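Local coordinates for lamina-associated polypeptide 2 isoforms alpha/zeta (Mus musculus, PDB 2V0X), which belongs to the nuclear lamina and, through its mostly helical dimerization domain, pairs with a second copy of itself, at residues Glu44-Gln49 / Ser180-Gly185. The protein carries 2 engineered substitutions. Residues are numbered along the deposited sequence; the frame is centred on the assembly and turned at random.
Sequences EEEWQQ and SACAMG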
loop_
_atom_site.group_PDB
_atom_site.type_symbol
_atom_site.label_atom_id
_atom_site.label_comp_id
_atom_site.label_asym_id
_atom_site.label_seq_id
_atom_site.Cartn_x
_atom_site.Cartn_y
_atom_site.Cartn_z
ATOM N N GLU B 44 -12.351 -2.831 8.242
ATOM C CA GLU B 44 -13.655 -2.248 8.563
ATOM C C GLU B 44 -13.580 -1.076 9.550
ATOM O O GLU B 44 -14.354 -0.117 9.437
ATOM C CB GLU B 44 -14.604 -3.319 9.091
ATOM C CG GLU B 44 -16.033 -2.832 9.305
ATOM C CD GLU B 44 -16.912 -3.855 10.002
ATOM O OE1 GLU B 44 -16.536 -5.051 10.048
ATOM O OE2 GLU B 44 -17.983 -3.459 10.510
ATOM N N GLU B 45 -12.656 -1.144 10.507
ATOM C CA GLU B 45 -12.487 -0.070 11.485
ATOM C C GLU B 45 -12.034 1.215 10.811
ATOM O O GLU B 45 -12.519 2.299 11.148
ATOM C CB GLU B 45 -11.464 -0.446 12.558
ATOM C CG GLU B 45 -11.932 -1.521 13.524
ATOM C CD GLU B 45 -10.834 -1.961 14.479
ATOM O OE1 GLU B 45 -10.340 -1.113 15.256
ATOM O OE2 GLU B 45 -10.465 -3.155 14.451
ATOM N N GLU B 46 -11.101 1.097 9.868
ATOM C CA GLU B 46 -10.588 2.261 9.146
ATOM C C GLU B 46 -11.636 2.843 8.222
ATOM O O GLU B 46 -11.690 4.046 8.015
ATOM C CB GLU B 46 -9.361 1.895 8.303
ATOM C CG GLU B 46 -8.179 1.375 9.099
ATOM C CD GLU B 46 -7.667 2.369 10.121
ATOM O OE1 GLU B 46 -7.539 3.571 9.791
ATOM O OE2 GLU B 46 -7.382 1.935 11.254
ATOM N N TRP B 47 -12.479 1.979 7.676
ATOM C CA TRP B 47 -13.509 2.406 6.740
ATOM C C TRP B 47 -14.726 3.081 7.362
ATOM O O TRP B 47 -15.586 3.584 6.641
ATOM C CB TRP B 47 -13.930 1.234 5.868
ATOM C CG TRP B 47 -12.895 0.863 4.865
ATOM C CD1 TRP B 47 -11.673 1.476 4.667
ATOM C CD2 TRP B 47 -12.981 -0.183 3.890
ATOM N NE1 TRP B 47 -11.005 0.868 3.629
ATOM C CE2 TRP B 47 -11.782 -0.150 3.133
ATOM C CE3 TRP B 47 -13.959 -1.141 3.575
ATOM C CZ2 TRP B 47 -11.535 -1.046 2.083
ATOM C CZ3 TRP B 47 -13.714 -2.028 2.523
ATOM C CH2 TRP B 47 -12.512 -1.976 1.791
ATOM N N GLN B 48 -14.791 3.109 8.690
ATOM C CA GLN B 48 -15.916 3.732 9.373
ATOM C C GLN B 48 -15.821 5.249 9.262
ATOM O O GLN B 48 -16.821 5.954 9.362
ATOM C CB GLN B 48 -15.970 3.308 10.847
ATOM C CG GLN B 48 -16.220 1.818 11.072
ATOM C CD GLN B 48 -17.513 1.330 10.436
ATOM O OE1 GLN B 48 -18.593 1.838 10.731
ATOM N NE2 GLN B 48 -17.406 0.334 9.562
ATOM N N GLN B 49 -14.619 5.738 8.991
ATOM C CA GLN B 49 -14.379 7.170 8.857
ATOM C C GLN B 49 -13.283 7.289 7.793
ATOM O O GLN B 49 -12.109 7.300 8.127
ATOM C CB GLN B 49 -13.899 7.710 10.211
ATOM C CG GLN B 49 -14.451 9.071 10.608
ATOM C CD GLN B 49 -13.742 10.215 9.928
ATOM O OE1 GLN B 49 -12.764 10.748 10.448
ATOM N NE2 GLN B 49 -14.238 10.612 8.764
ATOM N N SER B 180 -2.992 0.078 3.778
ATOM C CA SER B 180 -3.696 -0.224 2.530
ATOM C C SER B 180 -5.180 0.142 2.637
ATOM O O SER B 180 -5.761 0.661 1.691
ATOM C CB SER B 180 -3.571 -1.717 2.173
ATOM O OG SER B 180 -2.234 -2.063 1.837
ATOM N N ALA B 181 -5.775 -0.128 3.795
ATOM C CA ALA B 181 -7.182 0.171 4.022
ATOM C C ALA B 181 -7.407 1.680 3.979
ATOM O O ALA B 181 -8.387 2.140 3.396
ATOM C CB ALA B 181 -7.665 -0.412 5.359
ATOM N N CYS B 182 -6.456 2.438 4.512
ATOM C CA CYS B 182 -6.536 3.899 4.530
ATOM C C CYS B 182 -6.472 4.431 3.105
ATOM O O CYS B 182 -7.235 5.327 2.733
ATOM C CB CYS B 182 -5.388 4.494 5.360
ATOM S SG CYS B 182 -5.565 4.311 7.173
ATOM N N ALA B 183 -5.558 3.873 2.311
ATOM C CA ALA B 183 -5.387 4.278 0.920
ATOM C C ALA B 183 -6.683 4.032 0.151
ATOM O O ALA B 183 -7.125 4.874 -0.619
ATOM C CB ALA B 183 -4.242 3.507 0.276
HETATM N N MSE B 184 -7.252 2.850 0.342
HETATM C CA MSE B 184 -8.504 2.467 -0.292
HETATM C C MSE B 184 -9.625 3.411 0.162
HETATM O O MSE B 184 -10.469 3.799 -0.636
HETATM C CB MSE B 184 -8.836 1.012 0.063
HETATM C CG MSE B 184 -7.955 -0.014 -0.669
HETATM SE SE MSE B 184 -7.783 -1.689 0.305
HETATM C CE MSE B 184 -9.286 -2.645 -0.426
ATOM N N GLY B 185 -9.644 3.753 1.446
ATOM C CA GLY B 185 -10.638 4.685 1.949
ATOM C C GLY B 185 -10.484 6.056 1.280
ATOM O O GLY B 185 -11.456 6.651 0.850
#
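Glu46 and Trp47 meet one flank of helix 152-196 where the chain, leaving helix 35-46, folds into a type I turn from Glu46 to Gln49. The backbones come close, with the CA atoms of Trp47 and Gly185 6.0 Å apart, a spacing that the side-chain-less Gly185 permits. Trp47 suits the site because its indole joins an apolar surface to one polar N-H. Trp47 NE1 donates to Ala181 O at 2.9 Å, with the acceptor lying in the ring plane. That carbonyl also keeps its helical bond from Gly185 N; the two donors arrive from opposite faces of its plane. Farther round the ring edge, Trp47 CZ2 touches the CE methyl of selenomethionine Met184 at 3.7 Å. Were Trp47 an alanine, Ala181 O would probably lose its second donor and the Met184 methyl this neighbour. Glu46 CB packs on the small Ala181 CB at 4.1 Å, while the Glu46 chain bends at chi2 (-60°) and its OE1 passes Cys182 SG on its way to a salt bridge with Arg52. The contact thus joins helix 35-46 to helix 152-196, with Phe214 against the indole and Tyr114 of the second subunit packing on both Trp47 and Met184.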